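Local atomic coordinates of TruD (Uncultured prochloron, PDB entry 4BS9), a protein that forms heterocycles in precursor peptides of cyanobactins such as trunkamide, probably by ATP-dependent adenylation of the peptide backbone, and binds a zinc ion. Residues D560-W565 against R745-F750; E18-Y23 against T34-C39; Q595-W600 against S617-G622; P3-I8 against T81-E86. All coordinates share one frame; numbering follows the deposited sequence.

Contact 1: residues D560-W565 against R745-F750; sequences DSVCLW and RFWSRF
Asp-560, on helix 545-568, takes the backbone N-H of Arg-745 on its carboxylate: Arg-745 N lies 3.0 Å from Asp-560 OD1, the N-H...O angle is 160°, and OD1 uses its anti lone pair. With CG anti to the backbone N of Asp-560 (chi1 173°), the carboxylate swings beside its own carbonyl carbon and reaches the loop that follows strand 735-740. OD2 forms a salt bridge with Arg-754, so one carboxylate serves both this loop and helix 754-761. The side chain of Arg-745 brushes Asp-560 without pairing with it. CG of Arg-745 passes 3.4 Å from OD1; bends at chi2 and chi3 then carry the guanidinium off, leaving NE 5.9 Å from OD1. There NH2 donates to Arg-749 O at 2.8 Å, close to the guanidinium plane but above the carbonyl plane of Arg-749, while NH1 donates to Gly-751 O. Between these residues a type II turn runs from Phe-746 to Arg-749. One turn along the helix, Cys-563 SG points into the loop and meets Trp-747 CD1 at 3.4 Å, an oblique sulfur-aromatic contact. Val-562 CG1 comes to the edge of the same indole, 4.2 Å from NE1. An alanine in place of Asp-560 would probably leave the Arg-745 N-H and the Arg-754 guanidinium without the carboxylate they share. Within this buried part of the YcaO domain, the acid thus fixes the loop backbone, the arginine braces the loop internally, and sulfur and indole close the apolar side.

Contact 2: residues E18-Y23 against T34-C39; sequences EPKQVY and TGQLYC
Lys-20 and Gln-36 meet at the surface of the winged helix-turn-helix domain, where the start of strand 21-26 lies against the junction of strand 29-34 and helix 36-41. The lysine chain is extended beyond CG and crosses the glutamine amide. Its CB lies 4.1 Å from Gln-36 NE2; CG and CD follow at 3.3 Å each from that nitrogen; CE moves on toward the methyl of Thr-34, 4.1 Å from CG2, and NZ ends beyond both partners. Gln-36 meets this chain because it bends at chi2 (78°), bringing its NE2 up against the lysine methylenes while its own CG rests by Pro-19 O. Next in sequence to the lysine, Gln-21 forms an antiparallel non-hydrogen-bonded pair with Thr-34, their side chains pointing the same way. Gly-35 sits at the N-cap position of helix 36-41, where a CB would probably crowd the carbonyl O of Thr-34. On the inner side, Cys-39 and Val-22 are buried, both also resting on Ile-16 of strand 13-17; Val-22 CG2 approaches Cys-39 SG to 3.8 Å. Farther along the strand, Tyr-23 OH is hydrogen-bonded to Gln-230 of the second subunit. The residue just before strand 21-26 and the helix N-cap are joined by one backbone hydrogen bond, Gly-35 N to Lys-20 O, 2.9 Å long with an N-H...O angle of 165°.

Contact 3: residues Q595-W600 against S617-G622; sequences QNRDLW and SNRKAG
The open end of the beta hairpin of strands 597-603 and 612-619, in the YcaO domain, is closed by Arg-597 and Asp-598 against residues 617-620. Arg-597 and Arg-619 form an antiparallel non-hydrogen-bonded pair, flanked by the backbone bonds Asp-598 N to Asn-618 O at 2.8 Å and Lys-620 N to Asn-596 O at 3.1 Å. On the sheet face bearing Arg-597, Ser-617 OG is gripped from two directions. It accepts from Arg-597 NH1 at 2.6 Å and donates to Asp-598 O at 2.9 Å, nearly straight out from that carbonyl. NH2 of the same guanidinium donates to Arg-626 O. The Arg-597 and Arg-619 guanidiniums stand near each other with planes 84° apart, NH2 of the former 4.3 Å from NH1 of the latter. The Asp-598 carboxylate, on the other face, divides its oxygens. OD1 receives Lys-620 NZ on its syn lone pair in a salt bridge of 3.1 Å, made by a lysine chain bent at chi3 and chi4, and OD2 accepts from Asn-618 ND2 at 2.9 Å. That ND2 also donates to Arg-619 O, which pins the amide. Asp-598 thus probably offsets the charge of Lys-620, while a serine hydroxyl of the opposite strand links Arg-597 to the backbone of its own strand.

Contact 4: residues P3-I8 against T81-E86; sequences PTALQI and TEVAPE
Gln-7 and Thr-81 form the antiparallel hydrogen-bonded pair of a two-stranded sheet, strand 6-8 with strand 80-82. Both backbone donors and both acceptors of the pair are satisfied across it: Gln-7 N gives to Thr-81 O at 3.1 Å, and Thr-81 N to Gln-7 O at 2.9 Å. The next bond is Val-83 N to Ala-5 O at 3.0 Å, almost straight, with an N-H...O angle of 174°. Farther out, Thr-4 OG1 donates to Glu-82 OE1 at 2.9 Å, meeting that oxygen from above the carboxylate plane, 62° out of it. The methyl CG2 of Thr-4 lies beside the other oxygen, OE2. An alanine in place of Glu-82 would probably leave the Thr-4 hydroxyl without this acceptor and let the N-terminal end swing more freely. Gln-7, its CG set between backbone N and carbonyl carbon (chi1 71°), crosses Val-83 at about a right angle and, extended beyond CG, brings NE2 to a weak bond with Ile-8 O. Ala-5 CB rests on Val-83 CG2 at 3.6 Å. Ile-8 makes a backbone bond to Leu-45 in a loop, and Thr-81 and Ala-84 lean on Pro-102, between helices 89-97 and 105-109.

The four contacts form two distant pairs. Contacts 2 and 4 lie near the N-terminus, their centres about 22 Å apart, with contact 2 nested in the chain loop that contact 4 closes; contacts 1 and 3 lie in the YcaO part, centres about 27 Å apart, with contact 3 nested likewise inside contact 1. Contact 1 is buried and joins helix to loop, one carboxylate being shared amid sulfur and aromatic packing. Contact 2 is at the surface, strand against helix start, with an aliphatic chain against an amide outside and cysteine against valine inside. Contacts 3 and 4, both partly buried, pair strands, but charged side chains dominate contact 3 and backbone bonds contact 4.

Contact 1: residues D560-W565 against R745-F750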
loop_
_atom_site.group_PDB
_atom_site.type_symbol
_atom_site.label_atom_id
_atom_site.label_comp_id
_atom_site.label_asym_id
_atom_site.label_seq_id
_atom_site.Cartn_x
_atom_site.Cartn_y
_atom_site.Cartn_z
ATOM N N ASP A 560 29.789 17.007 20.987
ATOM C CA ASP A 560 30.913 17.542 21.746
ATOM C C ASP A 560 30.773 19.072 21.807
ATOM O O ASP A 560 31.041 19.696 22.830
ATOM C CB ASP A 560 32.224 17.109 21.091
ATOM C CG ASP A 560 33.443 17.763 21.706
ATOM O OD1 ASP A 560 33.983 17.239 22.701
ATOM O OD2 ASP A 560 33.897 18.793 21.161
ATOM N N SER A 561 30.329 19.668 20.707
ATOM C CA SER A 561 30.132 21.107 20.636
ATOM C C SER A 561 28.981 21.588 21.528
ATOM O O SER A 561 29.115 22.586 22.246
ATOM C CB SER A 561 29.873 21.529 19.191
ATOM O OG SER A 561 31.032 21.370 18.400
ATOM N N VAL A 562 27.847 20.891 21.471
ATOM C CA VAL A 562 26.688 21.226 22.304
ATOM C C VAL A 562 27.007 21.023 23.786
ATOM O O VAL A 562 26.510 21.754 24.616
ATOM C CB VAL A 562 25.444 20.413 21.893
ATOM C CG1 VAL A 562 24.328 20.568 22.906
ATOM C CG2 VAL A 562 24.951 20.839 20.514
ATOM N N CYS A 563 27.850 20.052 24.116
ATOM C CA CYS A 563 28.220 19.802 25.513
ATOM C C CYS A 563 29.096 20.909 26.064
ATOM O O CYS A 563 28.919 21.342 27.205
ATOM C CB CYS A 563 28.942 18.458 25.675
ATOM S SG CYS A 563 27.815 17.047 25.674
ATOM N N LEU A 564 30.055 21.355 25.263
ATOM C CA LEU A 564 30.958 22.404 25.703
ATOM C C LEU A 564 30.164 23.672 26.007
ATOM O O LEU A 564 30.416 24.350 27.009
ATOM C CB LEU A 564 32.042 22.671 24.650
ATOM C CG LEU A 564 33.136 21.600 24.530
ATOM C CD1 LEU A 564 33.921 21.754 23.238
ATOM C CD2 LEU A 564 34.080 21.666 25.720
ATOM N N TRP A 565 29.177 23.952 25.157
ATOM C CA TRP A 565 28.373 25.173 25.258
ATOM C C TRP A 565 27.398 25.086 26.405
ATOM O O TRP A 565 27.372 25.938 27.298
ATOM C CB TRP A 565 27.615 25.389 23.950
ATOM C CG TRP A 565 26.512 26.350 24.039
ATOM C CD1 TRP A 565 26.610 27.684 24.264
ATOM C CD2 TRP A 565 25.126 26.064 23.878
ATOM N NE1 TRP A 565 25.362 28.254 24.265
ATOM C CE2 TRP A 565 24.430 27.275 24.032
ATOM C CE3 TRP A 565 24.403 24.900 23.619
ATOM C CZ2 TRP A 565 23.038 27.356 23.944
ATOM C CZ3 TRP A 565 23.017 24.978 23.526
ATOM C CH2 TRP A 565 22.351 26.194 23.685
ATOM N N ARG A 745 33.280 14.545 23.856
ATOM C CA ARG A 745 32.371 14.592 24.997
ATOM C C ARG A 745 30.907 14.322 24.641
ATOM O O ARG A 745 30.400 14.723 23.577
ATOM C CB ARG A 745 32.435 15.970 25.676
ATOM C CG ARG A 745 33.825 16.489 26.015
ATOM C CD ARG A 745 34.565 15.670 27.052
ATOM N NE ARG A 745 33.835 15.575 28.308
ATOM C CZ ARG A 745 34.384 15.301 29.482
ATOM N NH1 ARG A 745 35.693 15.122 29.604
ATOM N NH2 ARG A 745 33.616 15.221 30.553
ATOM N N PHE A 746 30.233 13.672 25.584
ATOM C CA PHE A 746 28.864 13.243 25.423
ATOM C C PHE A 746 28.091 13.760 26.615
ATOM O O PHE A 746 28.684 14.138 27.630
ATOM C CB PHE A 746 28.825 11.724 25.359
ATOM C CG PHE A 746 27.465 11.150 25.090
ATOM C CD1 PHE A 746 26.702 11.593 24.020
ATOM C CD2 PHE A 746 26.959 10.125 25.897
ATOM C CE1 PHE A 746 25.453 11.046 23.772
ATOM C CE2 PHE A 746 25.713 9.579 25.653
ATOM C CZ PHE A 746 24.960 10.039 24.589
ATOM N N TRP A 747 26.773 13.790 26.468
ATOM C CA TRP A 747 25.873 14.288 27.496
ATOM C C TRP A 747 26.130 13.620 28.844
ATOM O O TRP A 747 26.398 12.426 28.908
ATOM C CB TRP A 747 24.404 14.112 27.049
ATOM C CG TRP A 747 24.047 14.967 25.830
ATOM C CD1 TRP A 747 24.525 16.220 25.538
ATOM C CD2 TRP A 747 23.143 14.635 24.764
ATOM N NE1 TRP A 747 23.985 16.682 24.365
ATOM C CE2 TRP A 747 23.132 15.734 23.865
ATOM C CE3 TRP A 747 22.337 13.523 24.479
ATOM C CZ2 TRP A 747 22.347 15.751 22.701
ATOM C CZ3 TRP A 747 21.549 13.541 23.315
ATOM C CH2 TRP A 747 21.561 14.652 22.446
ATOM N N SER A 748 26.117 14.422 29.906
ATOM C CA SER A 748 25.939 13.928 31.273
ATOM C C SER A 748 27.197 13.357 31.947
ATOM O O SER A 748 27.099 12.703 32.986
ATOM C CB SER A 748 24.821 12.883 31.269
ATOM O OG SER A 748 24.263 12.713 32.547
ATOM N N ARG A 749 28.371 13.613 31.378
ATOM C CA ARG A 749 29.616 13.014 31.871
ATOM C C ARG A 749 30.622 14.096 32.122
ATOM O O ARG A 749 30.964 14.828 31.196
ATOM C CB ARG A 749 30.182 12.045 30.836
ATOM C CG ARG A 749 29.377 10.771 30.657
ATOM C CD ARG A 749 29.290 10.455 29.176
ATOM N NE ARG A 749 29.084 9.042 28.845
ATOM C CZ ARG A 749 27.959 8.361 29.038
ATOM N NH1 ARG A 749 26.898 8.915 29.624
ATOM N NH2 ARG A 749 27.910 7.098 28.664
ATOM N N PHE A 750 31.117 14.166 33.357
ATOM C CA PHE A 750 31.867 15.330 33.840
ATOM C C PHE A 750 33.298 15.048 34.279
ATOM O O PHE A 750 33.845 15.755 35.141
ATOM C CB PHE A 750 31.123 15.974 35.009
ATOM C CG PHE A 750 29.730 16.348 34.678
ATOM C CD1 PHE A 750 29.488 17.304 33.718
ATOM C CD2 PHE A 750 28.661 15.723 35.301
ATOM C CE1 PHE A 750 28.198 17.647 33.385
ATOM C CE2 PHE A 750 27.366 16.060 34.978
ATOM C CZ PHE A 750 27.135 17.023 34.015
#

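Contact 2: residues E18-Y23 against T34-C39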
loop_
_atom_site.group_PDB
_atom_site.type_symbol
_atom_site.label_atom_id
_atom_site.label_comp_id
_atom_site.label_asym_id
_atom_site.label_seq_id
_atom_site.Cartn_x
_atom_site.Cartn_y
_atom_site.Cartn_z
ATOM N N GLU A 18 -19.527 -19.543 -34.788
ATOM C CA GLU A 18 -19.154 -20.368 -35.924
ATOM C C GLU A 18 -18.219 -19.780 -36.961
ATOM O O GLU A 18 -17.083 -20.229 -37.049
ATOM C CB GLU A 18 -20.380 -20.972 -36.614
ATOM C CG GLU A 18 -20.042 -21.981 -37.714
ATOM C CD GLU A 18 -18.865 -22.905 -37.375
ATOM O OE1 GLU A 18 -18.727 -23.333 -36.205
ATOM O OE2 GLU A 18 -18.070 -23.214 -38.290
ATOM N N PRO A 19 -18.672 -18.800 -37.753
ATOM C CA PRO A 19 -17.875 -18.571 -38.971
ATOM C C PRO A 19 -16.368 -18.455 -38.685
ATOM O O PRO A 19 -15.586 -19.222 -39.237
ATOM C CB PRO A 19 -18.451 -17.273 -39.549
ATOM C CG PRO A 19 -19.163 -16.619 -38.410
ATOM C CD PRO A 19 -19.612 -17.707 -37.471
ATOM N N LYS A 20 -15.975 -17.566 -37.777
ATOM C CA LYS A 20 -14.580 -17.125 -37.707
ATOM C C LYS A 20 -14.003 -16.860 -36.302
ATOM O O LYS A 20 -12.848 -16.467 -36.170
ATOM C CB LYS A 20 -14.482 -15.846 -38.529
ATOM C CG LYS A 20 -13.109 -15.575 -39.097
ATOM C CD LYS A 20 -13.138 -14.310 -39.936
ATOM C CE LYS A 20 -11.737 -13.785 -40.215
ATOM N NZ LYS A 20 -11.752 -12.316 -40.472
ATOM N N GLN A 21 -14.793 -17.103 -35.261
ATOM C CA GLN A 21 -14.450 -16.702 -33.900
ATOM C C GLN A 21 -14.364 -17.888 -32.989
ATOM O O GLN A 21 -15.170 -18.808 -33.084
ATOM C CB GLN A 21 -15.525 -15.754 -33.332
ATOM C CG GLN A 21 -15.231 -14.281 -33.526
ATOM C CD GLN A 21 -13.825 -13.951 -33.086
ATOM O OE1 GLN A 21 -13.389 -14.366 -32.014
ATOM N NE2 GLN A 21 -13.091 -13.246 -33.930
ATOM N N VAL A 22 -13.392 -17.846 -32.087
ATOM C CA VAL A 22 -13.290 -18.797 -30.986
ATOM C C VAL A 22 -12.821 -18.067 -29.739
ATOM O O VAL A 22 -11.910 -17.246 -29.793
ATOM C CB VAL A 22 -12.292 -19.911 -31.296
ATOM C CG1 VAL A 22 -11.995 -20.720 -30.046
ATOM C CG2 VAL A 22 -12.843 -20.806 -32.389
ATOM N N TYR A 23 -13.452 -18.372 -28.615
ATOM C CA TYR A 23 -13.110 -17.732 -27.372
ATOM C C TYR A 23 -12.659 -18.806 -26.406
ATOM O O TYR A 23 -13.302 -19.842 -26.292
ATOM C CB TYR A 23 -14.316 -17.000 -26.818
ATOM C CG TYR A 23 -14.783 -15.846 -27.663
ATOM C CD1 TYR A 23 -15.598 -16.054 -28.753
ATOM C CD2 TYR A 23 -14.420 -14.540 -27.364
ATOM C CE1 TYR A 23 -16.038 -14.993 -29.527
ATOM C CE2 TYR A 23 -14.864 -13.473 -28.126
ATOM C CZ TYR A 23 -15.677 -13.709 -29.203
ATOM O OH TYR A 23 -16.131 -12.680 -29.995
ATOM N N THR A 34 -8.963 -16.034 -33.990
ATOM C CA THR A 34 -9.647 -15.574 -35.180
ATOM C C THR A 34 -9.188 -16.386 -36.390
ATOM O O THR A 34 -8.008 -16.430 -36.726
ATOM C CB THR A 34 -9.397 -14.065 -35.390
ATOM O OG1 THR A 34 -9.527 -13.392 -34.134
ATOM C CG2 THR A 34 -10.383 -13.468 -36.383
ATOM N N GLY A 35 -10.146 -17.041 -37.029
ATOM C CA GLY A 35 -9.883 -17.814 -38.222
ATOM C C GLY A 35 -10.894 -18.923 -38.370
ATOM O O GLY A 35 -11.230 -19.600 -37.397
ATOM N N GLN A 36 -11.363 -19.109 -39.599
ATOM C CA GLN A 36 -12.205 -20.243 -39.967
ATOM C C GLN A 36 -11.507 -21.562 -39.652
ATOM O O GLN A 36 -12.162 -22.539 -39.310
ATOM C CB GLN A 36 -12.543 -20.211 -41.453
ATOM C CG GLN A 36 -13.275 -18.955 -41.921
ATOM C CD GLN A 36 -12.369 -17.743 -42.090
ATOM O OE1 GLN A 36 -11.147 -17.848 -42.029
ATOM N NE2 GLN A 36 -12.969 -16.582 -42.285
ATOM N N LEU A 37 -10.181 -21.600 -39.762
ATOM C CA LEU A 37 -9.449 -22.829 -39.460
ATOM C C LEU A 37 -9.636 -23.236 -38.005
ATOM O O LEU A 37 -9.932 -24.401 -37.724
ATOM C CB LEU A 37 -7.960 -22.724 -39.829
ATOM C CG LEU A 37 -7.646 -23.133 -41.275
ATOM C CD1 LEU A 37 -8.134 -22.081 -42.260
ATOM C CD2 LEU A 37 -6.161 -23.354 -41.466
ATOM N N TYR A 38 -9.504 -22.281 -37.087
ATOM C CA TYR A 38 -9.675 -22.576 -35.656
ATOM C C TYR A 38 -11.055 -23.152 -35.360
ATOM O O TYR A 38 -11.173 -24.087 -34.579
ATOM C CB TYR A 38 -9.456 -21.338 -34.809
ATOM C CG TYR A 38 -8.054 -20.811 -34.864
ATOM C CD1 TYR A 38 -6.979 -21.579 -34.408
ATOM C CD2 TYR A 38 -7.790 -19.535 -35.352
ATOM C CE1 TYR A 38 -5.674 -21.091 -34.447
ATOM C CE2 TYR A 38 -6.493 -19.036 -35.387
ATOM C CZ TYR A 38 -5.443 -19.815 -34.938
ATOM O OH TYR A 38 -4.173 -19.309 -34.980
ATOM N N CYS A 39 -12.094 -22.615 -35.994
ATOM C CA CYS A 39 -13.457 -23.109 -35.764
ATOM C C CYS A 39 -13.651 -24.532 -36.247
ATOM O O CYS A 39 -14.518 -25.251 -35.744
ATOM C CB CYS A 39 -14.485 -22.221 -36.448
ATOM S SG CYS A 39 -14.447 -20.515 -35.872
#

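Contact 3: residues Q595-W600 against S617-G622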
loop_
_atom_site.group_PDB
_atom_site.type_symbol
_atom_site.label_atom_id
_atom_site.label_comp_id
_atom_site.label_asym_id
_atom_site.label_seq_id
_atom_site.Cartn_x
_atom_site.Cartn_y
_atom_site.Cartn_z
ATOM N N GLN A 595 3.835 32.771 13.083
ATOM C CA GLN A 595 3.415 31.728 14.024
ATOM C C GLN A 595 3.838 32.043 15.450
ATOM O O GLN A 595 4.096 31.129 16.236
ATOM C CB GLN A 595 3.986 30.359 13.622
ATOM C CG GLN A 595 3.867 30.032 12.144
ATOM C CD GLN A 595 2.501 30.389 11.583
ATOM O OE1 GLN A 595 1.478 30.003 12.144
ATOM N NE2 GLN A 595 2.479 31.138 10.479
ATOM N N ASN A 596 3.918 33.332 15.780
ATOM C CA ASN A 596 4.175 33.767 17.145
ATOM C C ASN A 596 5.496 33.232 17.711
ATOM O O ASN A 596 5.529 32.691 18.820
ATOM C CB ASN A 596 3.010 33.326 18.033
ATOM C CG ASN A 596 3.026 33.993 19.385
ATOM O OD1 ASN A 596 3.416 33.382 20.383
ATOM N ND2 ASN A 596 2.614 35.255 19.426
ATOM N N ARG A 597 6.578 33.372 16.945
ATOM C CA ARG A 597 7.880 32.825 17.348
ATOM C C ARG A 597 9.083 33.579 16.790
ATOM O O ARG A 597 9.091 33.998 15.636
ATOM C CB ARG A 597 7.992 31.352 16.953
ATOM C CG ARG A 597 7.434 30.393 17.988
ATOM C CD ARG A 597 7.826 28.941 17.714
ATOM N NE ARG A 597 7.538 28.100 18.874
ATOM C CZ ARG A 597 8.369 27.883 19.894
ATOM N NH1 ARG A 597 9.591 28.407 19.923
ATOM N NH2 ARG A 597 7.973 27.120 20.901
ATOM N N ASP A 598 10.106 33.728 17.626
ATOM C CA ASP A 598 11.377 34.269 17.194
ATOM C C ASP A 598 12.294 33.113 16.888
ATOM O O ASP A 598 11.987 31.966 17.214
ATOM C CB ASP A 598 12.009 35.123 18.284
ATOM C CG ASP A 598 11.104 36.243 18.758
ATOM O OD1 ASP A 598 10.442 36.900 17.915
ATOM O OD2 ASP A 598 11.071 36.469 19.991
ATOM N N LEU A 599 13.436 33.425 16.283
ATOM C CA LEU A 599 14.374 32.408 15.840
ATOM C C LEU A 599 15.751 33.007 15.554
ATOM O O LEU A 599 15.903 33.763 14.610
ATOM C CB LEU A 599 13.813 31.727 14.590
ATOM C CG LEU A 599 14.628 30.614 13.937
ATOM C CD1 LEU A 599 15.096 29.563 14.933
ATOM C CD2 LEU A 599 13.786 29.962 12.855
ATOM N N TRP A 600 16.739 32.699 16.388
ATOM C CA TRP A 600 18.141 32.987 16.069
ATOM C C TRP A 600 18.916 31.689 15.935
ATOM O O TRP A 600 18.470 30.633 16.390
ATOM C CB TRP A 600 18.825 33.791 17.173
ATOM C CG TRP A 600 18.370 35.183 17.316
ATOM C CD1 TRP A 600 18.965 36.316 16.807
ATOM C CD2 TRP A 600 17.228 35.615 18.056
ATOM N NE1 TRP A 600 18.240 37.421 17.177
ATOM C CE2 TRP A 600 17.169 37.020 17.947
ATOM C CE3 TRP A 600 16.238 34.947 18.800
ATOM C CZ2 TRP A 600 16.146 37.776 18.561
ATOM C CZ3 TRP A 600 15.228 35.703 19.407
ATOM C CH2 TRP A 600 15.194 37.102 19.285
ATOM N N SER A 617 14.498 28.898 19.030
ATOM C CA SER A 617 13.209 29.540 18.851
ATOM C C SER A 617 12.446 29.641 20.146
ATOM O O SER A 617 12.283 28.655 20.850
ATOM C CB SER A 617 12.342 28.789 17.876
ATOM O OG SER A 617 11.035 29.331 17.935
ATOM N N ASN A 618 11.945 30.840 20.412
ATOM C CA ASN A 618 11.092 31.110 21.546
ATOM C C ASN A 618 9.789 31.688 21.052
ATOM O O ASN A 618 9.762 32.375 20.028
ATOM C CB ASN A 618 11.745 32.130 22.479
ATOM C CG ASN A 618 12.008 33.466 21.797
ATOM O OD1 ASN A 618 13.030 33.639 21.128
ATOM N ND2 ASN A 618 11.092 34.416 21.969
ATOM N N ARG A 619 8.715 31.419 21.795
ATOM C CA ARG A 619 7.437 32.093 21.593
ATOM C C ARG A 619 7.590 33.583 21.823
ATOM O O ARG A 619 8.431 34.010 22.608
ATOM C CB ARG A 619 6.383 31.560 22.549
ATOM C CG ARG A 619 5.590 30.393 22.004
ATOM C CD ARG A 619 4.638 29.872 23.071
ATOM N NE ARG A 619 3.262 29.686 22.606
ATOM C CZ ARG A 619 2.861 28.753 21.737
ATOM N NH1 ARG A 619 3.730 27.902 21.181
ATOM N NH2 ARG A 619 1.574 28.681 21.405
ATOM N N LYS A 620 6.776 34.370 21.132
ATOM C CA LYS A 620 6.839 35.832 21.239
ATOM C C LYS A 620 5.943 36.332 22.362
ATOM O O LYS A 620 6.352 37.179 23.141
ATOM C CB LYS A 620 6.437 36.481 19.916
ATOM C CG LYS A 620 7.423 36.218 18.794
ATOM C CD LYS A 620 6.910 36.676 17.439
ATOM C CE LYS A 620 6.784 38.187 17.355
ATOM N NZ LYS A 620 8.060 38.869 17.694
ATOM N N ALA A 621 4.722 35.798 22.412
ATOM C CA ALA A 621 3.745 36.082 23.465
ATOM C C ALA A 621 3.185 34.780 24.037
ATOM O O ALA A 621 3.450 33.700 23.511
ATOM C CB ALA A 621 2.618 36.952 22.925
ATOM N N GLY A 622 2.394 34.898 25.100
ATOM C CA GLY A 622 1.964 33.754 25.902
ATOM C C GLY A 622 2.759 33.781 27.190
ATOM O O GLY A 622 3.726 34.534 27.307
#

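Contact 4: residues P3-I8 against T81-E86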
loop_
_atom_site.group_PDB
_atom_site.type_symbol
_atom_site.label_atom_id
_atom_site.label_comp_id
_atom_site.label_asym_id
_atom_site.label_seq_id
_atom_site.Cartn_x
_atom_site.Cartn_y
_atom_site.Cartn_z
ATOM N N PRO A 3 1.135 -42.754 -29.731
ATOM C CA PRO A 3 -0.278 -42.485 -29.424
ATOM C C PRO A 3 -0.493 -41.592 -28.182
ATOM O O PRO A 3 -0.405 -42.082 -27.047
ATOM C CB PRO A 3 -0.857 -43.893 -29.197
ATOM C CG PRO A 3 0.312 -44.744 -28.805
ATOM C CD PRO A 3 1.504 -44.169 -29.513
ATOM N N THR A 4 -0.774 -40.303 -28.391
ATOM C CA THR A 4 -0.960 -39.380 -27.258
ATOM C C THR A 4 -1.852 -38.156 -27.563
ATOM O O THR A 4 -1.436 -37.199 -28.209
ATOM C CB THR A 4 0.400 -38.933 -26.677
ATOM O OG1 THR A 4 0.189 -38.158 -25.492
ATOM C CG2 THR A 4 1.227 -38.128 -27.700
ATOM N N ALA A 5 -3.076 -38.203 -27.045
ATOM C CA ALA A 5 -4.130 -37.234 -27.356
ATOM C C ALA A 5 -3.826 -35.790 -26.952
ATOM O O ALA A 5 -3.070 -35.526 -26.017
ATOM C CB ALA A 5 -5.445 -37.672 -26.725
ATOM N N LEU A 6 -4.458 -34.865 -27.672
ATOM C CA LEU A 6 -4.213 -33.435 -27.529
ATOM C C LEU A 6 -5.510 -32.700 -27.262
ATOM O O LEU A 6 -6.588 -33.093 -27.771
ATOM C CB LEU A 6 -3.603 -32.861 -28.804
ATOM C CG LEU A 6 -2.446 -33.638 -29.412
ATOM C CD1 LEU A 6 -2.087 -32.997 -30.745
ATOM C CD2 LEU A 6 -1.263 -33.682 -28.446
ATOM N N GLN A 7 -5.380 -31.622 -26.485
ATOM C CA GLN A 7 -6.527 -30.822 -26.068
ATOM C C GLN A 7 -6.151 -29.378 -25.798
ATOM O O GLN A 7 -5.008 -29.070 -25.457
ATOM C CB GLN A 7 -7.164 -31.406 -24.808
ATOM C CG GLN A 7 -6.337 -31.241 -23.552
ATOM C CD GLN A 7 -6.995 -31.888 -22.357
ATOM O OE1 GLN A 7 -6.737 -33.038 -22.045
ATOM N NE2 GLN A 7 -7.862 -31.151 -21.689
ATOM N N ILE A 8 -7.141 -28.511 -25.980
ATOM C CA ILE A 8 -7.101 -27.149 -25.488
ATOM C C ILE A 8 -7.088 -27.285 -23.970
ATOM O O ILE A 8 -7.813 -28.124 -23.401
ATOM C CB ILE A 8 -8.337 -26.342 -25.959
ATOM C CG1 ILE A 8 -8.374 -26.231 -27.480
ATOM C CG2 ILE A 8 -8.337 -24.932 -25.400
ATOM C CD1 ILE A 8 -7.267 -25.378 -28.072
ATOM N N THR A 81 -2.154 -28.648 -24.916
ATOM C CA THR A 81 -1.376 -29.501 -24.028
ATOM C C THR A 81 -1.739 -30.977 -24.250
ATOM O O THR A 81 -2.815 -31.304 -24.759
ATOM C CB THR A 81 -1.551 -29.072 -22.550
ATOM O OG1 THR A 81 -0.477 -29.603 -21.776
ATOM C CG2 THR A 81 -2.877 -29.549 -21.967
ATOM N N GLU A 82 -0.819 -31.860 -23.897
ATOM C CA GLU A 82 -1.080 -33.279 -23.991
ATOM C C GLU A 82 -2.005 -33.691 -22.876
ATOM O O GLU A 82 -1.832 -33.270 -21.725
ATOM C CB GLU A 82 0.204 -34.087 -23.892
ATOM C CG GLU A 82 1.188 -33.771 -24.999
ATOM C CD GLU A 82 1.813 -35.021 -25.590
ATOM O OE1 GLU A 82 2.043 -35.977 -24.813
ATOM O OE2 GLU A 82 2.064 -35.059 -26.829
ATOM N N VAL A 83 -2.970 -34.535 -23.231
ATOM C CA VAL A 83 -3.930 -35.078 -22.280
ATOM C C VAL A 83 -3.242 -35.799 -21.119
ATOM O O VAL A 83 -2.174 -36.396 -21.280
ATOM C CB VAL A 83 -4.916 -36.052 -22.953
ATOM C CG1 VAL A 83 -5.872 -36.666 -21.935
ATOM C CG2 VAL A 83 -5.727 -35.330 -24.008
ATOM N N ALA A 84 -3.869 -35.710 -19.948
ATOM C CA ALA A 84 -3.460 -36.455 -18.769
ATOM C C ALA A 84 -4.589 -37.407 -18.354
ATOM O O ALA A 84 -5.437 -37.050 -17.528
ATOM C CB ALA A 84 -3.116 -35.493 -17.655
ATOM N N PRO A 85 -4.613 -38.624 -18.948
ATOM C CA PRO A 85 -5.670 -39.632 -18.706
ATOM C C PRO A 85 -5.900 -39.968 -17.213
ATOM O O PRO A 85 -7.032 -40.199 -16.780
ATOM C CB PRO A 85 -5.141 -40.879 -19.413
ATOM C CG PRO A 85 -4.065 -40.421 -20.321
ATOM C CD PRO A 85 -3.524 -39.145 -19.802
ATOM N N GLU A 86 -4.817 -39.966 -16.442
ATOM C CA GLU A 86 -4.824 -40.405 -15.053
ATOM C C GLU A 86 -5.277 -39.312 -14.046
ATOM O O GLU A 86 -4.928 -39.376 -12.855
ATOM C CB GLU A 86 -3.426 -40.967 -14.724
ATOM C CG GLU A 86 -2.278 -39.951 -14.566
ATOM C CD GLU A 86 -1.746 -39.282 -15.852
ATOM O OE1 GLU A 86 -1.861 -39.870 -16.952
ATOM O OE2 GLU A 86 -1.175 -38.151 -15.736
#